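Local coordinates for uncharacterized protein (Pseudomonas syringae pv. tomato, PDB 3K4I) that is of unknown function but belongs to the aldolase/RraA family, whose subunits share a fold built round a mixed beta sheet and here assemble as a trimer, at residues Pro42-Val48 against Leu135-Arg140; Thr51-Ala57 against Gly168-Asp174. All coordinates share one frame; numbering follows the deposited sequence.

From the N terminus the chain reaches 42-48 first, then 51-57, the start of strand 53-63, which comes soon after strand 45-46; it returns through 135-140 and finally 168-174. The two contacts therefore cross: contact 1 closes a loop of 86 residues between 42-48 and 135-140, and contact 2 closes one of 110 residues between 51-57 and 168-174, starting inside the first loop and ending beyond it. Contact 1 adds the short strand 45-46 beside strand 135-137, while contact 2 joins strands 53-63 and 170-174 in the same sheet. Their centres lie about 14 Å apart, and the Phe136 ring packs on Cys53, Cys173 and Asp174, so the two contacts touch through this buried ring.

Contact 1 of 2, residues Pro42-Val48 against Leu135-Arg140; sequences PGIASQV and LFSRGR
Backbone pairing joins Ala45 and Ser137 as an antiparallel hydrogen-bonded pair, with Ala45 N to Ser137 O and Ser137 N to Ala45 O both 2.9 Å. Gln47 N continues the ladder to Leu135 O. Water 1 also bonds to Leu135 O and ties it to Ser46 OG and Val48 N.

Side-chain polar contacts cluster on Gln47, whose chain folds over at its second torsion (chi2 -60°) and carries the amide back beside Ser137. There Gln47 NE2 donates to Ser137 O at 3.1 Å, so that this carbonyl has donors on opposite faces of its plane, Ala45 N being the other. Arg140 runs past Gln47 in the opposite direction and grips it side-on at the oxygen end of the amide: Arg140 NE donates to Gln47 OE1 at 2.9 Å and Arg140 NH2 to Gln47 O, on a lone pair. Amide and guanidinium planes stand 63° apart. Farther along, Arg138 NH1 meets a lone pair of Pro42 O at 3.0 Å in the guanidinium plane, while salt bridges to Asp119 and Asp161 hold its other two nitrogens.

Van der Waals packing follows: Ile44 CG1 lies over one face of the Arg138 guanidinium, and Ile44 CG2 turns to Phe136 CB, 3.9 Å away. Phe136 CE1 lies 3.6 Å from Ser46 CB.

Strand 135-137 also runs parallel to strand 115-119, so this short antiparallel pairing extends the mixed sheet of an aldolase/RraA-family fold.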
ATOM      1  N   PRO C  42      10.620  -5.408   9.048  1.00 10.68           N
ATOM      2  CA  PRO C  42       9.549  -4.388   9.006  1.00 10.13           C
ATOM      3  C   PRO C  42       9.674  -3.524   7.751  1.00  9.60           C
ATOM      4  O   PRO C  42      10.773  -3.278   7.301  1.00 10.32           O
ATOM      5  CB  PRO C  42       9.778  -3.565  10.278  1.00 11.31           C
ATOM      6  CG  PRO C  42      11.227  -3.771  10.600  1.00 23.85           C
ATOM      7  CD  PRO C  42      11.639  -5.121  10.070  1.00 11.79           C
ATOM      8  N   GLY C  43       8.541  -3.133   7.181  1.00 10.37           N
ATOM      9  CA  GLY C  43       8.569  -2.315   5.987  1.00 11.14           C
ATOM     10  C   GLY C  43       8.672  -3.060   4.676  1.00 10.43           C
ATOM     11  O   GLY C  43       8.496  -2.453   3.640  1.00 10.85           O
ATOM     12  N   ILE C  44       8.937  -4.374   4.710  1.00  8.56           N
ATOM     13  CA  ILE C  44       9.001  -5.154   3.472  1.00  7.94           C
ATOM     14  C   ILE C  44       7.620  -5.794   3.210  1.00  8.84           C
ATOM     15  O   ILE C  44       7.285  -6.842   3.767  1.00 10.87           O
ATOM     16  CB  ILE C  44      10.182  -6.176   3.431  1.00  7.38           C
ATOM     17  CG1 ILE C  44      11.528  -5.458   3.616  1.00  7.20           C
ATOM     18  CG2 ILE C  44      10.190  -6.941   2.062  1.00  6.26           C
ATOM     19  CD1 ILE C  44      12.776  -6.294   3.412  1.00  8.76           C
ATOM     20  N   ALA C  45       6.826  -5.122   2.392  1.00  6.92           N
ATOM     21  CA  ALA C  45       5.412  -5.380   2.271  1.00  6.21           C
ATOM     22  C   ALA C  45       5.087  -6.311   1.109  1.00  6.24           C
ATOM     23  O   ALA C  45       5.708  -6.251   0.055  1.00  6.33           O
ATOM     24  CB  ALA C  45       4.642  -4.055   2.133  1.00  7.02           C
ATOM     25  N   SER C  46       4.074  -7.147   1.293  1.00  5.87           N
ATOM     26  CA  SER C  46       3.499  -7.840   0.162  1.00  6.32           C
ATOM     27  C   SER C  46       3.001  -6.841  -0.912  1.00  7.09           C
ATOM     28  O   SER C  46       2.210  -5.931  -0.620  1.00  7.76           O
ATOM     29  CB  SER C  46       2.355  -8.737   0.629  1.00  7.32           C
ATOM     30  OG  SER C  46       1.746  -9.303  -0.510  1.00  7.48           O
ATOM     31  N   GLN C  47       3.473  -7.043  -2.152  1.00  6.13           N
ATOM     32  CA  GLN C  47       3.068  -6.213  -3.289  1.00  6.76           C
ATOM     33  C   GLN C  47       2.021  -6.851  -4.186  1.00  6.74           C
ATOM     34  O   GLN C  47       1.487  -6.206  -5.084  1.00  6.40           O
ATOM     35  CB  GLN C  47       4.292  -5.805  -4.126  1.00  7.92           C
ATOM     36  CG  GLN C  47       5.343  -4.974  -3.357  1.00  7.45           C
ATOM     37  CD  GLN C  47       4.810  -3.659  -2.810  1.00  8.54           C
ATOM     38  OE1 GLN C  47       3.881  -3.053  -3.373  1.00  8.26           O
ATOM     39  NE2 GLN C  47       5.367  -3.224  -1.696  1.00  6.96           N
ATOM     40  N   VAL C  48       1.744  -8.140  -3.984  1.00  6.31           N
ATOM     41  CA  VAL C  48       0.770  -8.804  -4.832  1.00  6.43           C
ATOM     42  C   VAL C  48      -0.274  -9.410  -3.914  1.00  6.48           C
ATOM     43  O   VAL C  48       0.010 -10.371  -3.213  1.00  7.87           O
ATOM     44  CB  VAL C  48       1.408  -9.893  -5.746  1.00  6.16           C
ATOM     45  CG1 VAL C  48       0.316 -10.594  -6.585  1.00  9.21           C
ATOM     46  CG2 VAL C  48       2.447  -9.268  -6.685  1.00  8.71           C
ATOM     47  N   LEU C 135       5.970 -11.277  -4.556  1.00  4.81           N
ATOM     48  CA  LEU C 135       6.956 -10.192  -4.421  1.00  6.09           C
ATOM     49  C   LEU C 135       6.701  -9.382  -3.186  1.00  6.04           C
ATOM     50  O   LEU C 135       5.575  -8.904  -2.958  1.00  7.44           O
ATOM     51  CB  LEU C 135       6.853  -9.242  -5.633  1.00  8.02           C
ATOM     52  CG  LEU C 135       7.720  -7.967  -5.569  1.00  7.87           C
ATOM     53  CD1 LEU C 135       9.127  -8.448  -5.660  1.00 10.13           C
ATOM     54  CD2 LEU C 135       7.419  -7.051  -6.735  1.00  9.96           C
ATOM     55  N   PHE C 136       7.767  -9.171  -2.419  1.00  6.00           N
ATOM     56  CA  PHE C 136       7.700  -8.379  -1.214  1.00  5.96           C
ATOM     57  C   PHE C 136       8.782  -7.328  -1.290  1.00  5.07           C
ATOM     58  O   PHE C 136       9.932  -7.651  -1.611  1.00  5.82           O
ATOM     59  CB  PHE C 136       7.898  -9.329  -0.042  1.00  6.46           C
ATOM     60  CG  PHE C 136       6.901 -10.430  -0.029  1.00  4.75           C
ATOM     61  CD1 PHE C 136       5.731 -10.318   0.726  1.00  5.89           C
ATOM     62  CD2 PHE C 136       7.086 -11.559  -0.821  1.00  6.33           C
ATOM     63  CE1 PHE C 136       4.782 -11.337   0.719  1.00  7.09           C
ATOM     64  CE2 PHE C 136       6.105 -12.582  -0.863  1.00  7.00           C
ATOM     65  CZ  PHE C 136       4.955 -12.460  -0.089  1.00  5.72           C
ATOM     66  N   SER C 137       8.437  -6.070  -1.026  1.00  5.91           N
ATOM     67  CA  SER C 137       9.410  -5.003  -1.166  1.00  5.24           C
ATOM     68  C   SER C 137       8.970  -3.782  -0.390  1.00  5.69           C
ATOM     69  O   SER C 137       7.853  -3.727   0.105  1.00  6.85           O
ATOM     70  CB  SER C 137       9.533  -4.603  -2.646  1.00  5.67           C
ATOM     71  OG  SER C 137       8.337  -3.978  -3.088  1.00  5.35           O
ATOM     72  N   ARG C 138       9.849  -2.789  -0.329  1.00  5.70           N
ATOM     73  CA  ARG C 138       9.514  -1.515   0.301  1.00  6.71           C
ATOM     74  C   ARG C 138       8.692  -0.605  -0.603  1.00  7.42           C
ATOM     75  O   ARG C 138       8.402   0.554  -0.259  1.00  9.66           O
ATOM     76  CB  ARG C 138      10.781  -0.787   0.724  1.00  6.17           C
ATOM     77  CG  ARG C 138      11.571  -1.555   1.784  1.00  6.69           C
ATOM     78  CD  ARG C 138      12.668  -0.699   2.433  1.00  5.99           C
ATOM     79  NE  ARG C 138      13.518  -1.589   3.233  1.00  7.61           N
ATOM     80  CZ  ARG C 138      13.165  -2.162   4.387  1.00  5.77           C
ATOM     81  NH1 ARG C 138      11.990  -1.921   4.929  1.00  8.22           N
ATOM     82  NH2 ARG C 138      14.022  -2.994   5.007  1.00  9.06           N
ATOM     83  N   GLY C 139       8.349  -1.086  -1.781  1.00  6.53           N
ATOM     84  CA  GLY C 139       7.573  -0.238  -2.688  1.00  6.16           C
ATOM     85  C   GLY C 139       7.807  -0.517  -4.145  1.00  5.50           C
ATOM     86  O   GLY C 139       8.449  -1.526  -4.512  1.00  5.18           O
ATOM     87  N   ARG C 140       7.295   0.398  -4.950  1.00  5.26           N
ATOM     88  CA  ARG C 140       7.208   0.263  -6.397  1.00  5.85           C
ATOM     89  C   ARG C 140       7.806   1.479  -7.067  1.00  6.47           C
ATOM     90  O   ARG C 140       7.508   2.612  -6.668  1.00  7.78           O
ATOM     91  CB  ARG C 140       5.750   0.127  -6.821  1.00  6.38           C
ATOM     92  CG  ARG C 140       4.984  -1.024  -6.129  1.00  5.29           C
ATOM     93  CD  ARG C 140       3.492  -0.837  -6.222  1.00  5.50           C
ATOM     94  NE  ARG C 140       2.766  -2.063  -5.827  1.00  7.06           N
ATOM     95  CZ  ARG C 140       1.500  -2.309  -6.162  1.00  5.01           C
ATOM     96  NH1 ARG C 140       0.795  -1.412  -6.859  1.00  6.55           N
ATOM     97  NH2 ARG C 140       0.923  -3.439  -5.791  1.00  6.83           N
TER
HETATM   98  O   HOH W   1       3.201 -10.375  -2.529  1.00  8.94           O

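Contact 2 of 2, residues Thr51-Ala57 against Gly168-Asp174; sequences TRCVGIA and GDLMVCD
Cys53 and Cys173 exchange two backbone hydrogen bonds, Gly55 and Met171 two more, the shortest of these four being Met171 N to Gly55 O at 2.8 Å. Ala57 N to Asp169 O and Gly168 N to Ala57 O, at the far end, bring the total to six. Between the rungs, CA-H...O contacts bring Val54 CA to 3.3 Å from Met171 O and Val172 CA equally near Cys53 O.

Strands 53-57 and 170-174 run antiparallel, with 148° between their N-to-C directions, within the mixed sheet of the aldolase/RraA-family fold; strand 85-90 flanks 53-63, in parallel, and strand 177-181 flanks 170-174, antiparallel.

Apolar contacts divide between the two faces. On one, Val54 and Val172 project alongside each other, Val54 CG2 facing Val172 CG1, and Val54 CG1 also meets Leu170 CD1 at 3.9 Å. Ile56 CG2 presses tightly on Gly168 CA, only 3.3 Å away. On the other face Cys53 SG lies 3.9 Å from Cys173 CB. Met171, a selenomethionine, has CG anti to its carbonyl carbon (chi1 -59°), which puts Met171 CG 3.8 Å from Ala57 CB; the turns further out lead its end away from 51-57.

At the Asp174 end water 2 links two opposite charges that stay apart: it lies at the edge of the Arg52 guanidinium, in its plane, accepts from Arg52 NE and donates to Asp174 OD2. Arg52 NH2 bonds to Cys20 O, and Asp174 OD1 to Thr25 and Ser176.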
ATOM      1  N   THR C  51      -0.878 -13.482  -2.296  1.00  6.45           N
ATOM      2  CA  THR C  51       0.288 -14.350  -2.503  1.00  5.67           C
ATOM      3  C   THR C  51       1.019 -14.676  -1.196  1.00  6.29           C
ATOM      4  O   THR C  51       0.854 -13.992  -0.168  1.00  7.40           O
ATOM      5  CB  THR C  51       1.292 -13.749  -3.505  1.00  6.03           C
ATOM      6  OG1 THR C  51       1.705 -12.432  -3.062  1.00  7.43           O
ATOM      7  CG2 THR C  51       0.662 -13.704  -4.919  1.00  9.84           C
ATOM      8  N   ARG C  52       1.814 -15.730  -1.252  1.00  6.59           N
ATOM      9  CA  ARG C  52       2.675 -16.134  -0.144  1.00  7.48           C
ATOM     10  C   ARG C  52       3.789 -16.999  -0.705  1.00  6.40           C
ATOM     11  O   ARG C  52       3.695 -17.486  -1.821  1.00  6.24           O
ATOM     12  CB  ARG C  52       1.866 -16.881   0.943  1.00  9.01           C
ATOM     13  CG  ARG C  52       1.244 -18.198   0.474  1.00 15.04           C
ATOM     14  CD  ARG C  52       0.351 -18.807   1.567  1.00 11.80           C
ATOM     15  NE  ARG C  52       1.042 -19.071   2.832  1.00 16.16           N
ATOM     16  CZ  ARG C  52       1.898 -20.070   3.041  1.00 14.11           C
ATOM     17  NH1 ARG C  52       2.185 -20.923   2.069  1.00 17.13           N
ATOM     18  NH2 ARG C  52       2.475 -20.221   4.228  1.00 17.54           N
ATOM     19  N   CYS C  53       4.866 -17.142   0.039  1.00  5.41           N
ATOM     20  CA  CYS C  53       5.915 -18.083  -0.361  1.00  5.43           C
ATOM     21  C   CYS C  53       6.640 -18.632   0.822  1.00  7.37           C
ATOM     22  O   CYS C  53       6.775 -17.967   1.876  1.00  6.92           O
ATOM     23  CB  CYS C  53       6.938 -17.472  -1.357  1.00  4.46           C
ATOM     24  SG  CYS C  53       7.747 -15.973  -0.735  1.00  8.83           S
ATOM     25  N   VAL C  54       7.160 -19.836   0.594  1.00  7.73           N
ATOM     26  CA  VAL C  54       8.045 -20.530   1.505  1.00  7.35           C
ATOM     27  C   VAL C  54       9.230 -21.033   0.711  1.00  7.89           C
ATOM     28  O   VAL C  54       9.076 -21.667  -0.342  1.00  9.50           O
ATOM     29  CB  VAL C  54       7.329 -21.755   2.145  1.00  7.87           C
ATOM     30  CG1 VAL C  54       8.250 -22.417   3.136  1.00  8.51           C
ATOM     31  CG2 VAL C  54       6.050 -21.291   2.821  1.00  8.38           C
ATOM     32  N   GLY C  55      10.436 -20.764   1.190  1.00  7.19           N
ATOM     33  CA  GLY C  55      11.607 -21.345   0.497  1.00  6.60           C
ATOM     34  C   GLY C  55      12.905 -20.952   1.174  1.00  6.98           C
ATOM     35  O   GLY C  55      12.903 -20.339   2.256  1.00  8.48           O
ATOM     36  N   ILE C  56      14.010 -21.329   0.543  1.00  5.54           N
ATOM     37  CA  ILE C  56      15.333 -21.176   1.125  1.00  6.04           C
ATOM     38  C   ILE C  56      15.945 -19.894   0.620  1.00  6.10           C
ATOM     39  O   ILE C  56      15.970 -19.673  -0.579  1.00  7.44           O
ATOM     40  CB  ILE C  56      16.208 -22.376   0.675  1.00  7.14           C
ATOM     41  CG1 ILE C  56      15.520 -23.690   1.063  1.00  9.07           C
ATOM     42  CG2 ILE C  56      17.611 -22.250   1.219  1.00  8.94           C
ATOM     43  CD1 ILE C  56      15.223 -23.864   2.605  1.00  8.47           C
ATOM     44  N   ALA C  57      16.462 -19.074   1.530  1.00  6.26           N
ATOM     45  CA  ALA C  57      17.026 -17.791   1.155  1.00  5.94           C
ATOM     46  C   ALA C  57      18.226 -17.974   0.238  1.00  4.82           C
ATOM     47  O   ALA C  57      19.146 -18.722   0.571  1.00  6.14           O
ATOM     48  CB  ALA C  57      17.457 -17.013   2.412  1.00  7.87           C
ATOM     49  N   GLY C 168      20.420 -19.996   2.883  1.00  6.79           N
ATOM     50  CA  GLY C 168      19.926 -21.284   3.412  1.00  6.53           C
ATOM     51  C   GLY C 168      18.866 -21.125   4.495  1.00  6.37           C
ATOM     52  O   GLY C 168      18.207 -22.094   4.892  1.00  8.12           O
ATOM     53  N   ASP C 169      18.686 -19.900   4.982  1.00  5.46           N
ATOM     54  CA  ASP C 169      17.646 -19.647   5.996  1.00  5.36           C
ATOM     55  C   ASP C 169      16.233 -19.911   5.427  1.00  4.56           C
ATOM     56  O   ASP C 169      15.990 -19.823   4.224  1.00  5.28           O
ATOM     57  CB  ASP C 169      17.747 -18.223   6.553  1.00  6.86           C
ATOM     58  CG  ASP C 169      18.870 -18.057   7.593  1.00  5.57           C
ATOM     59  OD1 ASP C 169      19.484 -19.037   8.068  1.00  7.05           O
ATOM     60  OD2 ASP C 169      19.106 -16.889   7.989  1.00  7.66           O
ATOM     61  N   LEU C 170      15.307 -20.233   6.304  1.00  5.00           N
ATOM     62  CA  LEU C 170      13.947 -20.473   5.873  1.00  5.94           C
ATOM     63  C   LEU C 170      13.164 -19.152   5.792  1.00  5.15           C
ATOM     64  O   LEU C 170      13.013 -18.463   6.802  1.00  5.83           O
ATOM     65  CB  LEU C 170      13.302 -21.453   6.855  1.00  8.06           C
ATOM     66  CG  LEU C 170      11.789 -21.652   6.703  1.00 13.95           C
ATOM     67  CD1 LEU C 170      11.467 -22.288   5.359  1.00 10.28           C
ATOM     68  CD2 LEU C 170      11.277 -22.503   7.869  1.00 10.18           C
HETATM   69  N   MSE C 171      12.621 -18.837   4.614  1.00  5.05           N
HETATM   70  CA  MSE C 171      11.869 -17.564   4.404  1.00  7.67           C
HETATM   71  C   MSE C 171      10.408 -17.897   4.250  1.00  7.61           C
HETATM   72  O   MSE C 171      10.042 -18.787   3.424  1.00  8.72           O
HETATM   73  CB  MSE C 171      12.308 -16.868   3.106  1.00  9.25           C
HETATM   74  CG  MSE C 171      13.769 -16.500   3.033  1.00 10.65           C
HETATM   75 SE   MSE C 171      14.324 -15.250   4.460  1.00 13.50          SE
HETATM   76  CE  MSE C 171      13.112 -13.744   4.118  1.00  9.87           C
ATOM     77  N   VAL C 172       9.559 -17.216   5.018  1.00  6.76           N
ATOM     78  CA  VAL C 172       8.102 -17.401   4.887  1.00  7.85           C
ATOM     79  C   VAL C 172       7.504 -16.004   4.827  1.00  7.88           C
ATOM     80  O   VAL C 172       7.844 -15.127   5.661  1.00  7.15           O
ATOM     81  CB  VAL C 172       7.478 -18.206   6.024  1.00  8.27           C
ATOM     82  CG1 VAL C 172       5.935 -18.389   5.752  1.00  7.49           C
ATOM     83  CG2 VAL C 172       8.177 -19.594   6.163  1.00  8.47           C
ATOM     84  N   CYS C 173       6.716 -15.777   3.776  1.00  6.70           N
ATOM     85  CA  CYS C 173       6.161 -14.457   3.511  1.00  5.83           C
ATOM     86  C   CYS C 173       4.709 -14.582   3.131  1.00  5.68           C
ATOM     87  O   CYS C 173       4.356 -15.496   2.389  1.00  5.23           O
ATOM     88  CB  CYS C 173       6.898 -13.801   2.335  1.00  4.02           C
ATOM     89  SG  CYS C 173       8.686 -13.798   2.499  1.00 11.19           S
ATOM     90  N   ASP C 174       3.892 -13.644   3.616  1.00  6.60           N
ATOM     91  CA  ASP C 174       2.478 -13.561   3.251  1.00  7.09           C
ATOM     92  C   ASP C 174       1.975 -12.122   3.338  1.00  6.95           C
ATOM     93  O   ASP C 174       2.782 -11.170   3.319  1.00  5.95           O
ATOM     94  CB  ASP C 174       1.628 -14.542   4.103  1.00  8.08           C
ATOM     95  CG  ASP C 174       1.703 -14.274   5.618  1.00  7.20           C
ATOM     96  OD1 ASP C 174       2.070 -13.161   6.074  1.00  8.60           O
ATOM     97  OD2 ASP C 174       1.368 -15.202   6.380  1.00  8.85           O
TER
HETATM   98  O   HOH W   2       0.275 -17.399   5.373  1.00 21.27           O